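Local coordinates for peptidoglycan glycosyltransferase (Eggerthella lenta, PDB 4MNR), which belongs to the penicillin-binding proteins and carries a domain of the mixed helix-and-sheet fold shared with the serine beta-lactamases, at residues K188-A193 against E262-N267; A195-V200 against Q364-T369; A226-L231 against T237-N242; S290-A295 against E301-T306. One frame throughout, in Å; residues are numbered along the deposited sequence.

How the contacts relate
Contact 1 is buried and wholly apolar where its segments meet; contacts 2, 3 and 4 are partly buried and bring in polar groups or water. Contacts 1 and 2 share helix 188-197 and touch each other: Phe264 of the first packs on Ala365 and Val366 of the second. Contact 2 is governed by a carboxylate at the start of helix 368-384. Contact 3 reaches contact 1 through Lys188, which bonds to Ser240 and Asn242, yet its main touch is a leucine methyl on a tyrosine ring, both partly exposed. Contact 4 touches none of the others and joins an aromatic-valine pair to a carboxylate and ordered water.

Contact 1. Residues K188-A193 against E262-N267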
loop_
_atom_site.group_PDB
_atom_site.type_symbol
_atom_site.label_atom_id
_atom_site.label_comp_id
_atom_site.label_asym_id
_atom_site.label_seq_id
_atom_site.Cartn_x
_atom_site.Cartn_y
_atom_site.Cartn_z
ATOM N N LYS A 188 7.836 8.063 -7.172
ATOM C CA LYS A 188 8.567 9.327 -7.219
ATOM C C LYS A 188 8.672 9.965 -5.826
ATOM O O LYS A 188 9.566 10.772 -5.582
ATOM C CB LYS A 188 7.943 10.292 -8.238
ATOM C CG LYS A 188 8.133 9.835 -9.677
ATOM C CD LYS A 188 7.382 10.705 -10.670
ATOM C CE LYS A 188 7.547 10.126 -12.094
ATOM N NZ LYS A 188 6.602 10.759 -13.025
ATOM N N ILE A 189 7.790 9.584 -4.908
ATOM C CA ILE A 189 7.935 10.040 -3.522
ATOM C C ILE A 189 9.308 9.608 -2.986
ATOM O O ILE A 189 10.026 10.393 -2.358
ATOM C CB ILE A 189 6.851 9.441 -2.609
ATOM C CG1 ILE A 189 5.455 9.938 -3.008
ATOM C CG2 ILE A 189 7.152 9.783 -1.152
ATOM C CD1 ILE A 189 4.342 9.243 -2.251
ATOM N N VAL A 190 9.687 8.360 -3.261
ATOM C CA VAL A 190 10.992 7.834 -2.833
ATOM C C VAL A 190 12.163 8.527 -3.532
ATOM O O VAL A 190 13.119 8.949 -2.878
ATOM C CB VAL A 190 11.103 6.304 -3.044
ATOM C CG1 VAL A 190 12.496 5.795 -2.650
ATOM C CG2 VAL A 190 10.040 5.590 -2.235
ATOM N N THR A 191 12.083 8.647 -4.853
ATOM C CA THR A 191 13.120 9.329 -5.618
ATOM C C THR A 191 13.334 10.770 -5.162
ATOM O O THR A 191 14.466 11.186 -4.924
ATOM C CB THR A 191 12.804 9.285 -7.107
ATOM O OG1 THR A 191 12.538 7.925 -7.465
ATOM C CG2 THR A 191 13.997 9.783 -7.930
ATOM N N LEU A 192 12.240 11.513 -5.030
ATOM C CA LEU A 192 12.294 12.907 -4.563
ATOM C C LEU A 192 12.878 13.009 -3.162
ATOM O O LEU A 192 13.765 13.826 -2.894
ATOM C CB LEU A 192 10.888 13.496 -4.565
ATOM C CG LEU A 192 10.802 14.936 -4.058
ATOM C CD1 LEU A 192 11.620 15.874 -4.952
ATOM C CD2 LEU A 192 9.345 15.369 -3.977
ATOM N N ALA A 193 12.370 12.189 -2.247
ATOM C CA ALA A 193 12.866 12.227 -0.873
ATOM C C ALA A 193 14.357 11.920 -0.806
ATOM O O ALA A 193 15.091 12.530 -0.045
ATOM C CB ALA A 193 12.073 11.252 0.013
ATOM N N GLU A 262 15.930 1.387 -0.292
ATOM C CA GLU A 262 16.094 0.470 0.827
ATOM C C GLU A 262 15.758 1.150 2.160
ATOM O O GLU A 262 15.264 0.502 3.093
ATOM C CB GLU A 262 17.483 -0.176 0.815
ATOM C CG GLU A 262 17.593 -1.225 -0.304
ATOM C CD GLU A 262 18.951 -1.880 -0.418
ATOM O OE1 GLU A 262 19.905 -1.398 0.233
ATOM O OE2 GLU A 262 19.054 -2.881 -1.172
ATOM N N SER A 263 16.007 2.453 2.243
ATOM C CA SER A 263 15.671 3.207 3.452
ATOM C C SER A 263 14.166 3.236 3.721
ATOM O O SER A 263 13.741 3.427 4.864
ATOM C CB SER A 263 16.223 4.636 3.377
ATOM O OG SER A 263 17.639 4.638 3.284
ATOM N N PHE A 264 13.368 3.050 2.670
ATOM C CA PHE A 264 11.916 3.038 2.786
ATOM C C PHE A 264 11.381 1.621 2.878
ATOM O O PHE A 264 10.172 1.420 2.929
ATOM C CB PHE A 264 11.262 3.711 1.574
ATOM C CG PHE A 264 11.229 5.210 1.646
ATOM C CD1 PHE A 264 10.090 5.864 2.104
ATOM C CD2 PHE A 264 12.301 5.964 1.212
ATOM C CE1 PHE A 264 10.031 7.244 2.147
ATOM C CE2 PHE A 264 12.255 7.348 1.253
ATOM C CZ PHE A 264 11.124 7.993 1.730
ATOM N N GLY A 265 12.265 0.637 2.879
ATOM C CA GLY A 265 11.814 -0.720 3.119
ATOM C C GLY A 265 11.942 -1.692 1.966
ATOM O O GLY A 265 11.654 -2.880 2.128
ATOM N N PHE A 266 12.373 -1.216 0.803
ATOM C CA PHE A 266 12.617 -2.138 -0.300
ATOM C C PHE A 266 13.762 -3.098 0.043
ATOM O O PHE A 266 14.732 -2.724 0.709
ATOM C CB PHE A 266 12.866 -1.368 -1.610
ATOM C CG PHE A 266 11.617 -0.762 -2.192
ATOM C CD1 PHE A 266 11.083 0.398 -1.657
ATOM C CD2 PHE A 266 10.959 -1.372 -3.251
ATOM C CE1 PHE A 266 9.924 0.958 -2.168
ATOM C CE2 PHE A 266 9.799 -0.821 -3.782
ATOM C CZ PHE A 266 9.269 0.344 -3.242
ATOM N N ASN A 267 13.629 -4.347 -0.405
ATOM C CA ASN A 267 14.608 -5.407 -0.141
ATOM C C ASN A 267 14.765 -5.754 1.331
ATOM O O ASN A 267 15.799 -6.297 1.735
ATOM C CB ASN A 267 15.978 -5.096 -0.748
ATOM C CG ASN A 267 15.944 -5.029 -2.260
ATOM O OD1 ASN A 267 15.095 -5.648 -2.906
ATOM N ND2 ASN A 267 16.885 -4.300 -2.833
#
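Val190 and Phe264 make the firm half of this contact. The valine sits on helix 188-197, the phenylalanine just past the end of helix 242-263, and the two side chains run antiparallel alongside each other. Methyl CG2 of Val190 lies over one face of the ring, 4.2 Å from the centroid of Phe264 and 16° off its normal, a CH-pi contact displaced toward the rim. The other methyl is carried anti to the backbone N (chi1 177°), which brings Val190 CG1 to 3.9 Å from Phe264 CD2. One helical turn on, Ala193 comes in at the ring's edge, its CB 3.8 Å from Phe264 CZ and close to the ring plane. Ala330 of helix 321-332 and Ala365 also pack on this ring.

Farther from the helix the character changes. Gly265 ends helix 242-263 in a Schellman motif, with positive phi and its N bonded to Glu262 O at 3.0 Å. Beyond it lies the partly exposed side, where Asn267 ND2 gives a nearly straight bond (176°) at 3.1 Å to Glu262 OE2, which accepts on its anti lone pair and lies in the amide plane of Asn267. Asn267 OD1 is taken up by Met281 N.

The helix that carries Val190 also carries Lys188, whose NZ bonds to Ser240 and Asn242. The hydrophobic contact thus lies just along the helix from the place where Lys188 joins the SxxK motif to the SxN motif, a hallmark of the penicillin-binding protein and beta-lactamase fold.

Contact 2. Residues A195-V200 against Q364-T369; sequences ALEDDV and QAVSKT
Glu197 OE1 is gripped by the backbone N of Ser367 and by Thr370 OG1. The setting is the N-cap of helix 368-384. Ser367 is the capping residue and its OG accepts from Thr370 N, while the last turn of helix 188-197 supplies the carboxylate. The main bond, from Ser367 N to Glu197 OE1, is 3.0 Å long and almost straight at 176°; it meets the oxygen on the syn side, although 28° out of the carboxylate plane. Ser367 OG lies 3.3 Å from Glu197 OE1, at best a weak bond.

Glu197 gets there by first running out with CG anti to the backbone N and then bending at chi2, which turns the carboxylate onto the start of the other helix. A negative group at a helix N-terminus probably gains from the helix dipole as well as from the bonds themselves. Beneath the polar grip the contact is close: Glu197 OE1 lies 3.5 Å from Val366 CB, and Val366 in turn packs on Phe264. Glu197 thus ties the end of one helix to the beginning of another, far apart in sequence. Within 364-369, Gln364 NE2, at the end of strand 361-364, donates to Val366 O at 2.9 Å, the donor tilted 27° from the carbonyl plane.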
loop_
_atom_site.group_PDB
_atom_site.type_symbol
_atom_site.label_atom_id
_atom_site.label_comp_id
_atom_site.label_asym_id
_atom_site.label_seq_id
_atom_site.Cartn_x
_atom_site.Cartn_y
_atom_site.Cartn_z
ATOM N N ALA A 195 16.562 12.402 -3.247
ATOM C CA ALA A 195 17.302 13.495 -3.868
ATOM C C ALA A 195 17.459 14.669 -2.905
ATOM O O ALA A 195 18.512 15.296 -2.854
ATOM C CB ALA A 195 16.625 13.946 -5.157
ATOM N N LEU A 196 16.413 14.967 -2.139
ATOM C CA LEU A 196 16.501 16.057 -1.177
ATOM C C LEU A 196 17.402 15.694 0.007
ATOM O O LEU A 196 18.202 16.513 0.460
ATOM C CB LEU A 196 15.102 16.456 -0.686
ATOM C CG LEU A 196 14.120 16.932 -1.762
ATOM C CD1 LEU A 196 12.803 17.359 -1.117
ATOM C CD2 LEU A 196 14.713 18.065 -2.594
ATOM N N GLU A 197 17.261 14.476 0.514
ATOM C CA GLU A 197 18.062 14.014 1.654
ATOM C C GLU A 197 19.561 14.031 1.338
ATOM O O GLU A 197 20.386 14.417 2.180
ATOM C CB GLU A 197 17.606 12.609 2.087
ATOM C CG GLU A 197 18.386 11.997 3.263
ATOM C CD GLU A 197 17.780 12.299 4.637
ATOM O OE1 GLU A 197 16.747 12.991 4.714
ATOM O OE2 GLU A 197 18.343 11.836 5.654
ATOM N N ASP A 198 19.906 13.635 0.115
ATOM C CA ASP A 198 21.303 13.499 -0.293
ATOM C C ASP A 198 21.823 14.747 -0.995
ATOM O O ASP A 198 22.970 14.778 -1.457
ATOM C CB ASP A 198 21.478 12.288 -1.213
ATOM C CG ASP A 198 21.245 10.966 -0.498
ATOM O OD1 ASP A 198 21.370 10.920 0.747
ATOM O OD2 ASP A 198 20.941 9.966 -1.188
ATOM N N ASP A 199 20.973 15.769 -1.075
ATOM C CA ASP A 199 21.334 17.052 -1.684
ATOM C C ASP A 199 21.757 16.914 -3.145
ATOM O O ASP A 199 22.631 17.639 -3.618
ATOM C CB ASP A 199 22.436 17.753 -0.880
ATOM C CG ASP A 199 22.378 19.263 -1.007
ATOM O OD1 ASP A 199 21.256 19.808 -1.090
ATOM O OD2 ASP A 199 23.453 19.903 -1.024
ATOM N N VAL A 200 21.124 15.988 -3.857
ATOM C CA VAL A 200 21.377 15.837 -5.286
ATOM C C VAL A 200 20.733 16.980 -6.072
ATOM O O VAL A 200 21.303 17.485 -7.040
ATOM C CB VAL A 200 20.854 14.487 -5.802
ATOM C CG1 VAL A 200 20.983 14.403 -7.324
ATOM C CG2 VAL A 200 21.610 13.344 -5.126
ATOM N N GLN A 364 13.858 4.603 10.142
ATOM C CA GLN A 364 13.870 6.019 9.781
ATOM C C GLN A 364 14.217 6.136 8.299
ATOM O O GLN A 364 15.369 5.913 7.921
ATOM C CB GLN A 364 14.926 6.766 10.604
ATOM C CG GLN A 364 14.981 8.261 10.311
ATOM C CD GLN A 364 14.219 9.092 11.332
ATOM O OE1 GLN A 364 14.190 8.758 12.518
ATOM N NE2 GLN A 364 13.599 10.182 10.876
ATOM N N ALA A 365 13.239 6.470 7.456
ATOM C CA ALA A 365 13.493 6.562 6.015
ATOM C C ALA A 365 14.309 7.795 5.641
ATOM O O ALA A 365 15.320 7.689 4.950
ATOM C CB ALA A 365 12.181 6.525 5.211
ATOM N N VAL A 366 13.855 8.960 6.092
ATOM C CA VAL A 366 14.534 10.230 5.829
ATOM C C VAL A 366 14.418 11.103 7.076
ATOM O O VAL A 366 13.712 10.746 8.016
ATOM C CB VAL A 366 13.906 11.002 4.638
ATOM C CG1 VAL A 366 14.170 10.292 3.305
ATOM C CG2 VAL A 366 12.414 11.218 4.859
ATOM N N SER A 367 15.111 12.236 7.086
ATOM C CA SER A 367 15.031 13.158 8.224
ATOM C C SER A 367 13.674 13.852 8.303
ATOM O O SER A 367 12.929 13.915 7.322
ATOM C CB SER A 367 16.117 14.230 8.137
ATOM O OG SER A 367 15.827 15.141 7.091
ATOM N N LYS A 368 13.363 14.376 9.487
ATOM C CA LYS A 368 12.143 15.144 9.665
ATOM C C LYS A 368 12.091 16.333 8.700
ATOM O O LYS A 368 11.046 16.612 8.101
ATOM C CB LYS A 368 11.997 15.623 11.114
ATOM C CG LYS A 368 10.756 16.465 11.333
ATOM C CD LYS A 368 10.577 16.839 12.814
ATOM C CE LYS A 368 9.246 17.545 13.051
ATOM N NZ LYS A 368 9.055 18.718 12.154
ATOM N N THR A 369 13.222 17.012 8.526
ATOM C CA THR A 369 13.277 18.129 7.586
ATOM C C THR A 369 12.956 17.678 6.163
ATOM O O THR A 369 12.184 18.330 5.448
ATOM C CB THR A 369 14.650 18.823 7.619
ATOM O OG1 THR A 369 14.866 19.374 8.924
ATOM C CG2 THR A 369 14.721 19.951 6.592
#

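Contact 3. Residues A226-L231 against T237-N242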
loop_
_atom_site.group_PDB
_atom_site.type_symbol
_atom_site.label_atom_id
_atom_site.label_comp_id
_atom_site.label_asym_id
_atom_site.label_seq_id
_atom_site.Cartn_x
_atom_site.Cartn_y
_atom_site.Cartn_z
ATOM N N ALA A 226 3.841 14.180 -23.475
ATOM C CA ALA A 226 3.681 15.617 -23.262
ATOM C C ALA A 226 5.017 16.333 -23.075
ATOM O O ALA A 226 5.847 15.917 -22.263
ATOM C CB ALA A 226 2.788 15.872 -22.056
ATOM N N ASN A 227 5.213 17.404 -23.839
ATOM C CA ASN A 227 6.370 18.279 -23.680
ATOM C C ASN A 227 6.013 19.406 -22.712
ATOM O O ASN A 227 5.150 20.230 -23.007
ATOM C CB ASN A 227 6.786 18.842 -25.040
ATOM C CG ASN A 227 7.949 19.821 -24.951
ATOM O OD1 ASN A 227 8.635 19.921 -23.930
ATOM N ND2 ASN A 227 8.179 20.545 -26.037
ATOM N N TYR A 228 6.658 19.428 -21.550
ATOM C CA TYR A 228 6.362 20.455 -20.557
ATOM C C TYR A 228 7.404 21.565 -20.520
ATOM O O TYR A 228 7.310 22.476 -19.699
ATOM C CB TYR A 228 6.225 19.854 -19.153
ATOM C CG TYR A 228 5.037 18.941 -18.992
ATOM C CD1 TYR A 228 3.746 19.394 -19.251
ATOM C CD2 TYR A 228 5.202 17.627 -18.568
ATOM C CE1 TYR A 228 2.656 18.556 -19.104
ATOM C CE2 TYR A 228 4.117 16.783 -18.421
ATOM C CZ TYR A 228 2.848 17.254 -18.688
ATOM O OH TYR A 228 1.766 16.417 -18.537
ATOM N N GLY A 229 8.391 21.503 -21.403
ATOM C CA GLY A 229 9.451 22.493 -21.381
ATOM C C GLY A 229 10.275 22.357 -20.120
ATOM O O GLY A 229 10.500 21.258 -19.631
ATOM N N SER A 230 10.731 23.474 -19.572
ATOM C CA SER A 230 11.606 23.399 -18.413
ATOM C C SER A 230 10.767 23.462 -17.141
ATOM O O SER A 230 9.895 24.326 -17.007
ATOM C CB SER A 230 12.641 24.523 -18.440
ATOM O OG SER A 230 12.012 25.786 -18.414
ATOM N N LEU A 231 11.022 22.537 -16.219
ATOM C CA LEU A 231 10.271 22.490 -14.972
ATOM C C LEU A 231 11.200 22.489 -13.768
ATOM O O LEU A 231 12.265 21.887 -13.815
ATOM C CB LEU A 231 9.451 21.204 -14.922
ATOM C CG LEU A 231 8.387 20.977 -15.993
ATOM C CD1 LEU A 231 7.753 19.621 -15.767
ATOM C CD2 LEU A 231 7.328 22.076 -15.954
ATOM N N THR A 237 7.197 17.138 -10.095
ATOM C CA THR A 237 6.485 16.221 -9.216
ATOM C C THR A 237 4.986 16.472 -9.378
ATOM O O THR A 237 4.207 15.525 -9.476
ATOM C CB THR A 237 6.899 16.419 -7.745
ATOM O OG1 THR A 237 8.321 16.314 -7.642
ATOM C CG2 THR A 237 6.257 15.356 -6.846
ATOM N N GLU A 238 4.587 17.742 -9.414
ATOM C CA GLU A 238 3.175 18.088 -9.622
ATOM C C GLU A 238 2.604 17.516 -10.918
ATOM O O GLU A 238 1.476 17.013 -10.925
ATOM C CB GLU A 238 2.948 19.597 -9.570
ATOM C CG GLU A 238 3.301 20.217 -8.227
ATOM C CD GLU A 238 3.147 21.735 -8.218
ATOM O OE1 GLU A 238 2.859 22.318 -9.286
ATOM O OE2 GLU A 238 3.306 22.345 -7.137
ATOM N N LEU A 239 3.381 17.594 -12.000
ATOM C CA LEU A 239 2.936 17.147 -13.314
ATOM C C LEU A 239 3.266 15.676 -13.550
ATOM O O LEU A 239 2.857 15.095 -14.557
ATOM C CB LEU A 239 3.590 17.993 -14.412
ATOM C CG LEU A 239 3.130 19.452 -14.469
ATOM C CD1 LEU A 239 3.932 20.237 -15.506
ATOM C CD2 LEU A 239 1.641 19.514 -14.771
ATOM N N SER A 240 4.020 15.095 -12.622
ATOM C CA SER A 240 4.513 13.720 -12.731
ATOM C C SER A 240 5.324 13.451 -14.008
ATOM O O SER A 240 5.016 12.535 -14.765
ATOM C CB SER A 240 3.366 12.721 -12.620
ATOM O OG SER A 240 3.867 11.489 -12.132
ATOM N N SER A 241 6.375 14.233 -14.231
ATOM C CA SER A 241 7.188 14.066 -15.442
ATOM C C SER A 241 8.196 12.917 -15.343
ATOM O O SER A 241 9.094 12.928 -14.495
ATOM C CB SER A 241 7.934 15.365 -15.765
ATOM O OG SER A 241 8.904 15.126 -16.779
ATOM N N ASN A 242 8.053 11.928 -16.219
ATOM C CA ASN A 242 8.990 10.809 -16.245
ATOM C C ASN A 242 10.359 11.241 -16.765
ATOM O O ASN A 242 11.396 10.741 -16.316
ATOM C CB ASN A 242 8.468 9.672 -17.139
ATOM C CG ASN A 242 7.195 9.020 -16.593
ATOM O OD1 ASN A 242 7.004 8.911 -15.382
ATOM N ND2 ASN A 242 6.321 8.573 -17.504
HETATM O O HOH W 1 0.660 15.941 -16.063
#
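Leu239 puts a single methyl, CD1, against Tyr228 and Leu231. It stands over one face of the Tyr228 ring, 4.0 Å from the centroid and 17° off the normal, a CH-pi contact shifted toward the rim, with Tyr228 CD1 the nearest ring atom at 3.8 Å. The Leu231 side chain lies roughly perpendicular to that of Leu239 and straddles the same methyl: Leu231 CD1 and CD2 each lie 3.9 Å from Leu239 CD1. Ser241 adds a looser touch, its CB 4.3 Å from Leu231 CD1. Beyond the ring, a water bridges the two segments, 2.8 Å from Tyr228 OH and donating to Leu239 O, also at 2.8 Å.

The next shell fixes these groups. Asn227 OD1 accepts from Gly229 N at 3.0 Å, an Asx turn that folds the backbone around Tyr228; the donor comes from above the carbonyl plane, 46° out of it. On the other side a Schellman motif with Ser240 as its positive-phi residue ends the helix immediately after Leu239. Ser241 then caps helix 242-263 through Val244 N, and its OG also bonds to Ser209 and Asn222.

Seen in the fold, helix 233-239 turns here into helix 242-263, with the SxN motif of this family, Ser240 to Asn242, at the junction; Ser240 OG bonds there to Lys400 NZ. The loop opposite is held by backbone bonds from Tyr228 and Gly229 to Ser209 and from Leu231 to Phe207, so it lies along strand 206-209.

Contact 4. Residues S290-A295 against E301-T306; sequences SPWELA and EPVGDT
Val303 and Gly304 press on Trp292 and Glu293, in a loop that folds back beside the first turns of helix 291-298. The loop arrives at Glu301, whose carbonyl O lies beside a water that is also near Glu293 O; that water has more acceptors about it than protons to give. After Pro302, Val303 N donates to the same water at 3.1 Å. Methyl CG2 of Val303 then lies over a face of the indole, 3.8 Å from the centroid of the six-membered ring of Trp292 and 27° off its normal. The fit is tight, with Val303 CG2 only 3.4 Å from Trp292 CZ3. The indole is steadied by its NE1, bonded to Thr219 O.

Gly304 follows and, having no side chain, lets its backbone lie against the carboxylate: Gly304 CA is 3.4 Å from Glu293 OE2. Glu293 reaches it by an extended chain with CG anti to the backbone N (chi1 -171°). Gly304 N donates to a second water at 2.9 Å, itself 2.8 Å from Glu293 OE2. Asp305 N gives to a third water at 2.8 Å.

Arg311 NH2 forms a salt bridge with Glu293 OE2, so this carboxylate probably stays ionised; waters link it to the N-H groups of Gly304 and, weakly, Asp305. Direct touches are Val303 on the indole and the Glu293 backbone, and Gly304 CA on the carboxylate, while polar links between the segments run through water.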
loop_
_atom_site.group_PDB
_atom_site.type_symbol
_atom_site.label_atom_id
_atom_site.label_comp_id
_atom_site.label_asym_id
_atom_site.label_seq_id
_atom_site.Cartn_x
_atom_site.Cartn_y
_atom_site.Cartn_z
ATOM N N SER A 290 22.867 -0.255 -16.775
ATOM C CA SER A 290 21.852 0.263 -17.691
ATOM C C SER A 290 21.257 1.571 -17.200
ATOM O O SER A 290 20.346 1.556 -16.366
ATOM C CB SER A 290 20.724 -0.760 -17.874
ATOM O OG SER A 290 19.702 -0.246 -18.718
ATOM N N PRO A 291 21.756 2.708 -17.721
ATOM C CA PRO A 291 21.181 4.026 -17.422
ATOM C C PRO A 291 19.698 4.080 -17.739
ATOM O O PRO A 291 18.953 4.783 -17.066
ATOM C CB PRO A 291 21.944 4.961 -18.366
ATOM C CG PRO A 291 23.263 4.302 -18.532
ATOM C CD PRO A 291 22.997 2.818 -18.509
ATOM N N TRP A 292 19.280 3.354 -18.768
ATOM C CA TRP A 292 17.873 3.311 -19.137
ATOM C C TRP A 292 17.040 2.657 -18.024
ATOM O O TRP A 292 15.987 3.173 -17.642
ATOM C CB TRP A 292 17.720 2.551 -20.456
ATOM C CG TRP A 292 16.313 2.414 -20.919
ATOM C CD1 TRP A 292 15.542 3.377 -21.490
ATOM C CD2 TRP A 292 15.514 1.227 -20.875
ATOM N NE1 TRP A 292 14.301 2.866 -21.803
ATOM C CE2 TRP A 292 14.265 1.544 -21.437
ATOM C CE3 TRP A 292 15.737 -0.077 -20.416
ATOM C CZ2 TRP A 292 13.239 0.611 -21.547
ATOM C CZ3 TRP A 292 14.720 -1.002 -20.525
ATOM C CH2 TRP A 292 13.486 -0.655 -21.084
ATOM N N GLU A 293 17.510 1.525 -17.500
ATOM C CA GLU A 293 16.825 0.873 -16.391
ATOM C C GLU A 293 16.820 1.771 -15.150
ATOM O O GLU A 293 15.829 1.834 -14.415
ATOM C CB GLU A 293 17.450 -0.496 -16.066
ATOM C CG GLU A 293 16.613 -1.296 -15.061
ATOM C CD GLU A 293 17.227 -2.650 -14.681
ATOM O OE1 GLU A 293 18.128 -3.138 -15.407
ATOM O OE2 GLU A 293 16.799 -3.229 -13.650
ATOM N N LEU A 294 17.936 2.463 -14.923
ATOM C CA LEU A 294 18.059 3.359 -13.769
ATOM C C LEU A 294 17.077 4.523 -13.867
ATOM O O LEU A 294 16.381 4.867 -12.902
ATOM C CB LEU A 294 19.500 3.876 -13.673
ATOM C CG LEU A 294 19.757 5.009 -12.666
ATOM C CD1 LEU A 294 19.363 4.612 -11.244
ATOM C CD2 LEU A 294 21.229 5.403 -12.704
ATOM N N ALA A 295 17.009 5.117 -15.049
ATOM C CA ALA A 295 16.111 6.241 -15.281
ATOM C C ALA A 295 14.656 5.839 -15.054
ATOM O O ALA A 295 13.911 6.535 -14.367
ATOM C CB ALA A 295 16.298 6.771 -16.699
ATOM N N GLU A 301 9.083 2.605 -12.704
ATOM C CA GLU A 301 8.787 1.495 -13.600
ATOM C C GLU A 301 9.894 0.443 -13.580
ATOM O O GLU A 301 11.062 0.759 -13.811
ATOM C CB GLU A 301 8.577 1.994 -15.035
ATOM C CG GLU A 301 7.281 2.792 -15.225
ATOM C CD GLU A 301 6.024 1.933 -15.130
ATOM O OE1 GLU A 301 6.126 0.688 -15.047
ATOM O OE2 GLU A 301 4.924 2.515 -15.146
ATOM N N PRO A 302 9.532 -0.812 -13.289
ATOM C CA PRO A 302 10.500 -1.911 -13.261
ATOM C C PRO A 302 10.733 -2.517 -14.639
ATOM O O PRO A 302 10.058 -3.481 -15.010
ATOM C CB PRO A 302 9.835 -2.929 -12.336
ATOM C CG PRO A 302 8.346 -2.697 -12.537
ATOM C CD PRO A 302 8.204 -1.210 -12.783
ATOM N N VAL A 303 11.682 -1.965 -15.388
ATOM C CA VAL A 303 11.886 -2.393 -16.769
ATOM C C VAL A 303 13.042 -3.378 -16.948
ATOM O O VAL A 303 13.342 -3.766 -18.073
ATOM C CB VAL A 303 12.094 -1.181 -17.711
ATOM C CG1 VAL A 303 10.952 -0.186 -17.574
ATOM C CG2 VAL A 303 13.428 -0.500 -17.420
ATOM N N GLY A 304 13.683 -3.778 -15.847
ATOM C CA GLY A 304 14.767 -4.741 -15.896
ATOM C C GLY A 304 14.354 -6.019 -16.588
ATOM O O GLY A 304 13.289 -6.563 -16.316
ATOM N N ASP A 305 15.191 -6.486 -17.511
ATOM C CA ASP A 305 14.842 -7.662 -18.308
ATOM C C ASP A 305 15.094 -8.969 -17.560
ATOM O O ASP A 305 16.219 -9.466 -17.518
ATOM C CB ASP A 305 15.601 -7.655 -19.633
ATOM C CG ASP A 305 15.300 -8.876 -20.484
ATOM O OD1 ASP A 305 14.263 -9.541 -20.250
ATOM O OD2 ASP A 305 16.106 -9.164 -21.393
ATOM N N THR A 306 14.036 -9.534 -16.987
ATOM C CA THR A 306 14.172 -10.783 -16.249
ATOM C C THR A 306 14.056 -12.029 -17.134
ATOM O O THR A 306 14.104 -13.148 -16.626
ATOM C CB THR A 306 13.169 -10.862 -15.087
ATOM O OG1 THR A 306 11.845 -10.654 -15.589
ATOM C CG2 THR A 306 13.483 -9.795 -14.041
HETATM O O HOH W 2 13.686 -0.030 -13.944
HETATM O O HOH W 3 14.133 -2.855 -13.088
HETATM O O HOH W 4 17.459 -4.925 -18.117
#